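Local coordinates for protein alpha-amylase (Eubacterium rectale DSM 17629, PDB 6AZ5) that probably binds starch and related alpha-glucans, being a family CBM41 carbohydrate-binding module of the surface-anchored amylase Amy13K of a gut bacterium, at residues Y9-E12 with D13-T16; K77-D80 with G81-T85. One frame throughout, in Å; residues are numbered along the deposited sequence.

Interaction 1: Y9-E12 with D13-T16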
ATOM      1  N   TYR A   9       0.780   2.472  -4.173  1.00 15.74           N
ATOM      2  CA  TYR A   9       0.548   3.672  -3.370  1.00 17.34           C
ATOM      3  C   TYR A   9       0.969   4.945  -4.096  1.00 20.05           C
ATOM      4  O   TYR A   9       2.059   5.025  -4.665  1.00 19.77           O
ATOM      5  CB  TYR A   9       1.284   3.573  -2.032  1.00 17.89           C
ATOM      6  CG  TYR A   9       1.291   4.851  -1.221  1.00 21.40           C
ATOM      7  CD1 TYR A   9       0.138   5.307  -0.591  1.00 24.25           C
ATOM      8  CD2 TYR A   9       2.458   5.596  -1.069  1.00 24.86           C
ATOM      9  CE1 TYR A   9       0.142   6.476   0.158  1.00 24.54           C
ATOM     10  CE2 TYR A   9       2.474   6.762  -0.318  1.00 24.11           C
ATOM     11  CZ  TYR A   9       1.312   7.199   0.292  1.00 27.68           C
ATOM     12  OH  TYR A   9       1.323   8.358   1.037  1.00 24.20           O
ATOM     13  N   TYR A  10       0.097   5.941  -4.080  1.00 20.95           N
ATOM     14  CA  TYR A  10       0.422   7.205  -4.717  1.00 25.14           C
ATOM     15  C   TYR A  10       0.315   8.362  -3.737  1.00 26.84           C
ATOM     16  O   TYR A  10      -0.645   8.464  -2.969  1.00 24.56           O
ATOM     17  CB  TYR A  10      -0.483   7.464  -5.925  1.00 27.38           C
ATOM     18  CG  TYR A  10      -0.246   8.814  -6.562  1.00 26.13           C
ATOM     19  CD1 TYR A  10       0.784   9.001  -7.474  1.00 26.41           C
ATOM     20  CD2 TYR A  10      -1.048   9.906  -6.245  1.00 30.87           C
ATOM     21  CE1 TYR A  10       1.009  10.239  -8.054  1.00 37.35           C
ATOM     22  CE2 TYR A  10      -0.830  11.148  -6.822  1.00 31.30           C
ATOM     23  CZ  TYR A  10       0.197  11.308  -7.722  1.00 34.07           C
ATOM     24  OH  TYR A  10       0.417  12.539  -8.298  1.00 46.11           O
ATOM     25  N   ASN A  11       1.323   9.225  -3.779  1.00 31.72           N
ATOM     26  CA  ASN A  11       1.349  10.464  -3.016  1.00 32.40           C
ATOM     27  C   ASN A  11       2.085  11.504  -3.846  1.00 33.50           C
ATOM     28  O   ASN A  11       3.276  11.357  -4.123  1.00 34.98           O
ATOM     29  CB  ASN A  11       2.022  10.268  -1.654  1.00 32.05           C
ATOM     30  CG  ASN A  11       1.894  11.486  -0.751  1.00 32.44           C
ATOM     31  OD1 ASN A  11       1.903  12.625  -1.217  1.00 39.97           O
ATOM     32  ND2 ASN A  11       1.773  11.248   0.546  1.00 27.02           N
ATOM     33  N   GLU A  12       1.368  12.547  -4.256  1.00 40.00           N
ATOM     34  CA  GLU A  12       1.944  13.577  -5.111  1.00 40.86           C
ATOM     35  C   GLU A  12       3.084  14.307  -4.409  1.00 31.83           C
ATOM     36  O   GLU A  12       3.956  14.881  -5.058  1.00 32.82           O
ATOM     37  CB  GLU A  12       0.867  14.573  -5.551  1.00 40.88           C
ATOM     38  CG  GLU A  12       0.061  15.165  -4.405  1.00 44.49           C
ATOM     39  CD  GLU A  12      -0.914  16.235  -4.868  1.00 56.89           C
ATOM     40  OE1 GLU A  12      -0.865  16.609  -6.060  1.00 57.84           O
ATOM     41  OE2 GLU A  12      -1.726  16.701  -4.040  1.00 51.74           O
ATOM     42  N   ASP A  13       3.077  14.266  -3.078  1.00 29.29           N
ATOM     43  CA  ASP A  13       4.111  14.922  -2.284  1.00 39.61           C
ATOM     44  C   ASP A  13       5.330  14.028  -2.036  1.00 39.81           C
ATOM     45  O   ASP A  13       6.249  14.415  -1.314  1.00 37.20           O
ATOM     46  CB  ASP A  13       3.532  15.390  -0.947  1.00 37.93           C
ATOM     47  CG  ASP A  13       2.488  16.480  -1.113  1.00 45.56           C
ATOM     48  OD1 ASP A  13       2.583  17.251  -2.095  1.00 45.70           O
ATOM     49  OD2 ASP A  13       1.571  16.563  -0.267  1.00 51.49           O
ATOM     50  N   LEU A  14       5.332  12.838  -2.629  1.00 34.89           N
ATOM     51  CA  LEU A  14       6.471  11.934  -2.520  1.00 33.12           C
ATOM     52  C   LEU A  14       6.999  11.595  -3.899  1.00 33.35           C
ATOM     53  O   LEU A  14       6.311  11.792  -4.899  1.00 41.64           O
ATOM     54  CB  LEU A  14       6.096  10.655  -1.771  1.00 28.58           C
ATOM     55  CG  LEU A  14       5.661  10.822  -0.314  1.00 27.28           C
ATOM     56  CD1 LEU A  14       5.308   9.470   0.289  1.00 25.82           C
ATOM     57  CD2 LEU A  14       6.731  11.520   0.517  1.00 25.10           C
ATOM     58  N   SER A  15       8.227  11.092  -3.951  1.00 35.05           N
ATOM     59  CA  SER A  15       8.856  10.742  -5.216  1.00 36.17           C
ATOM     60  C   SER A  15       9.407   9.322  -5.189  1.00 36.07           C
ATOM     61  O   SER A  15      10.079   8.926  -4.237  1.00 31.77           O
ATOM     62  CB  SER A  15       9.966  11.737  -5.548  1.00 35.32           C
ATOM     63  OG  SER A  15      10.887  11.188  -6.469  1.00 40.95           O
ATOM     64  N   THR A  16       9.118   8.558  -6.238  1.00 35.78           N
ATOM     65  CA  THR A  16       9.551   7.168  -6.303  1.00 33.91           C
ATOM     66  C   THR A  16      11.013   7.077  -6.718  1.00 38.64           C
ATOM     67  O   THR A  16      11.591   5.992  -6.758  1.00 41.89           O
ATOM     68  CB  THR A  16       8.684   6.345  -7.276  1.00 32.17           C
ATOM     69  OG1 THR A  16       8.848   6.839  -8.610  1.00 38.97           O
ATOM     70  CG2 THR A  16       7.218   6.435  -6.890  1.00 29.36           C
TER
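Asn11 meets Asp13 and Leu14 with both its side chain and its backbone. OD1 of the Asn11 side chain accepts the backbone N-H of Asp13 at 2.7 Å, with the donor tilted 22° from the carbonyl plane, while the main-chain O of Asn11 accepts from Leu14 N at 2.9 Å. The other end of the amide is used too: Asn11 ND2 donates to Tyr9 OH at 3.0 Å, a fairly straight bond (160°) that lies close to the amide plane. That phenol oxygen is also hydrogen-bonded to Asp104 OD1, and with both amide ends engaged the flip of the Asn11 group is fixed. The result is an Asx turn laid over a type I beta turn, Asn11 to Leu14, which reverses the chain where strand 3-10 runs out. With chi1 at -172°, anti to its own N, Asn11 CG meets Leu14 CG at 3.8 Å. An alanine here would probably leave the Asp13 N-H without its side-chain acceptor and take from Tyr9 OH its amide donor, with the turn held by the Leu14 N bond alone. Leu14 CD1 comes up at the edge of the Tyr9 ring, 4.0 Å from CE2, and Tyr73 touches the side chains of Tyr9, Asn11 and Leu14. At the turn's outer corner the like-charged carboxylates of Glu12 and Asp13 lie side by side, OE2 to OD1 4.8 Å.

Interaction 2: K77-D80 with G81-T85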
ATOM      1  N   LYS A  77      12.691   8.288  10.137  1.00 40.93           N
ATOM      2  CA  LYS A  77      12.322   9.133  11.271  1.00 33.54           C
ATOM      3  C   LYS A  77      11.148   8.529  12.030  1.00 34.27           C
ATOM      4  O   LYS A  77      10.510   9.209  12.828  1.00 33.12           O
ATOM      5  CB  LYS A  77      11.963  10.549  10.811  1.00 32.49           C
ATOM      6  CG  LYS A  77      12.884  11.132   9.750  1.00 35.07           C
ATOM      7  CD  LYS A  77      14.333  11.131  10.206  1.00 46.18           C
ATOM      8  CE  LYS A  77      15.266  11.564   9.085  1.00 46.69           C
ATOM      9  NZ  LYS A  77      16.677  11.149   9.341  1.00 53.51           N
ATOM     10  N   GLY A  78      10.868   7.252  11.781  1.00 38.79           N
ATOM     11  CA  GLY A  78       9.728   6.595  12.395  1.00 34.11           C
ATOM     12  C   GLY A  78       8.431   7.283  12.007  1.00 28.95           C
ATOM     13  O   GLY A  78       8.260   7.708  10.865  1.00 34.29           O
ATOM     14  N   TRP A  79       7.520   7.404  12.960  1.00 25.93           N
ATOM     15  CA  TRP A  79       6.263   8.104  12.725  1.00 31.27           C
ATOM     16  C   TRP A  79       6.484   9.598  12.535  1.00 37.20           C
ATOM     17  O   TRP A  79       5.723  10.265  11.830  1.00 34.77           O
ATOM     18  CB  TRP A  79       5.297   7.863  13.882  1.00 26.15           C
ATOM     19  CG  TRP A  79       4.766   6.469  13.912  1.00 29.20           C
ATOM     20  CD1 TRP A  79       5.240   5.424  14.649  1.00 29.66           C
ATOM     21  CD2 TRP A  79       3.660   5.963  13.158  1.00 29.19           C
ATOM     22  NE1 TRP A  79       4.491   4.297  14.407  1.00 31.00           N
ATOM     23  CE2 TRP A  79       3.515   4.600  13.495  1.00 29.93           C
ATOM     24  CE3 TRP A  79       2.781   6.526  12.229  1.00 27.01           C
ATOM     25  CZ2 TRP A  79       2.525   3.795  12.935  1.00 24.46           C
ATOM     26  CZ3 TRP A  79       1.801   5.726  11.677  1.00 29.71           C
ATOM     27  CH2 TRP A  79       1.679   4.376  12.031  1.00 26.04           C
ATOM     28  N   ASP A  80       7.541  10.115  13.157  1.00 30.14           N
ATOM     29  CA  ASP A  80       7.843  11.542  13.117  1.00 32.14           C
ATOM     30  C   ASP A  80       8.166  12.002  11.702  1.00 32.24           C
ATOM     31  O   ASP A  80       8.113  13.193  11.402  1.00 36.75           O
ATOM     32  CB  ASP A  80       9.005  11.872  14.058  1.00 38.09           C
ATOM     33  CG  ASP A  80       8.729  11.449  15.495  1.00 47.12           C
ATOM     34  OD1 ASP A  80       7.550  11.484  15.915  1.00 51.45           O
ATOM     35  OD2 ASP A  80       9.691  11.081  16.203  1.00 54.80           O
ATOM     36  N   GLY A  81       8.493  11.054  10.831  1.00 29.87           N
ATOM     37  CA  GLY A  81       8.705  11.360   9.427  1.00 30.89           C
ATOM     38  C   GLY A  81       7.402  11.658   8.707  1.00 25.59           C
ATOM     39  O   GLY A  81       7.404  12.092   7.555  1.00 32.57           O
ATOM     40  N   GLY A  82       6.285  11.425   9.390  1.00 23.91           N
ATOM     41  CA  GLY A  82       4.978  11.662   8.807  1.00 34.66           C
ATOM     42  C   GLY A  82       4.260  10.398   8.370  1.00 29.53           C
ATOM     43  O   GLY A  82       4.883   9.427   7.943  1.00 29.11           O
ATOM     44  N   SER A  83       2.938  10.413   8.482  1.00 31.33           N
ATOM     45  CA  SER A  83       2.123   9.310   7.990  1.00 29.06           C
ATOM     46  C   SER A  83       0.916   9.838   7.224  1.00 39.87           C
ATOM     47  O   SER A  83       0.774  11.046   7.040  1.00 41.97           O
ATOM     48  CB  SER A  83       1.689   8.407   9.149  1.00 31.27           C
ATOM     49  OG  SER A  83       0.887   9.106  10.081  1.00 34.29           O
ATOM     50  N   ASP A  84       0.052   8.936   6.772  1.00 37.73           N
ATOM     51  CA  ASP A  84      -1.158   9.329   6.049  1.00 37.17           C
ATOM     52  C   ASP A  84      -2.123  10.071   6.980  1.00 45.29           C
ATOM     53  O   ASP A  84      -1.955  10.046   8.209  1.00 40.75           O
ATOM     54  CB  ASP A  84      -1.838   8.101   5.438  1.00 33.67           C
ATOM     55  CG  ASP A  84      -2.993   8.461   4.513  1.00 42.82           C
ATOM     56  OD1 ASP A  84      -2.926   9.516   3.849  1.00 45.93           O
ATOM     57  OD2 ASP A  84      -3.978   7.693   4.471  1.00 38.94           O
ATOM     58  N   THR A  85      -3.135  10.724   6.405  1.00 41.95           N
ATOM     59  CA  THR A  85      -4.030  11.574   7.198  1.00 44.93           C
ATOM     60  C   THR A  85      -5.042  10.845   8.102  1.00 38.21           C
ATOM     61  O   THR A  85      -5.716  11.501   8.895  1.00 33.73           O
ATOM     62  CB  THR A  85      -4.822  12.563   6.288  1.00 40.01           C
ATOM     63  OG1 THR A  85      -5.586  11.833   5.321  1.00 43.21           O
ATOM     64  CG2 THR A  85      -3.869  13.503   5.582  1.00 43.17           C
TER
HETATM   65  O   HOH W   1       7.369   8.617   8.231  1.00 19.97           O
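Trp79 reaches forward along the chain to Ser83, and the six-membered part of its indole meets the serine at the ring edge. CZ3 of Trp79 lies 3.7 Å from Ser83 CB, and Ser83 OG sits near the ring plane, 3.8 Å from the same CZ3, so the hydroxymethyl group borders the rim of the indole and lies over neither face. With chi1 at 62°, Ser83 OG is tucked between its backbone N and carbonyl carbon, which sets it beside that edge. The rest of the contact is main chain. Gly82 N donates to Trp79 O at 2.8 Å, approaching from above the carbonyl plane, and this closes the turn that brings Ser83 to the indole's edge. Gly81 N makes two weak, long bonds, to Lys77 O and to Gly78 O. A water cross-links the bend by donating to both Gly78 O (2.9 Å) and Gly82 O (2.6 Å), pinning two carbonyls that the turn itself brings together.

Three glycines permit this path. Gly78 has positive phi. A side chain on Gly81 would crowd Lys77 CB, which already lies 3.6 Å from Gly81 CA. Gly82, at phi 104°, would press a CB against the preceding carbonyl oxygen. The bend is a glycine-rich surface loop of a beta-sandwich module. Trp79 makes an edge-to-face contact with Trp26 of strand 24-29 and a cation-pi contact with Arg72 of strand 66-72; an exposed tryptophan beside a second one is consistent with a glucan-binding surface, though unproven here. Past the bend, Gly82 and Asp84 make backbone hydrogen bonds to Tyr73 and Ala71, and Asp84 OD2 salt-bridges Arg88, joining the loop to strands 66-72 and 88-91 on either side of it in the chain.

Overall arrangement
Interaction 1 is partly buried, at the end of strand 3-10, whereas interaction 2 lies on the surface in the loop between strands 66-72 and 88-91. Both are turns, yet in 9-16 a side-chain amide reinforces a backbone turn, while in 77-85 the bonds across the bend are all main chain or water, and the side-chain contact is an indole edge against a serine. Their centres are 14 Å apart and they do not touch, but they share neighbours. Tyr73 packs against the first turn and bonds to the backbone of the second; Tyr102 meets the Tyr9 ring and hydrogen-bonds Asp84; and Asp104, partner of Tyr9, stands close to Asp84 as a like charge.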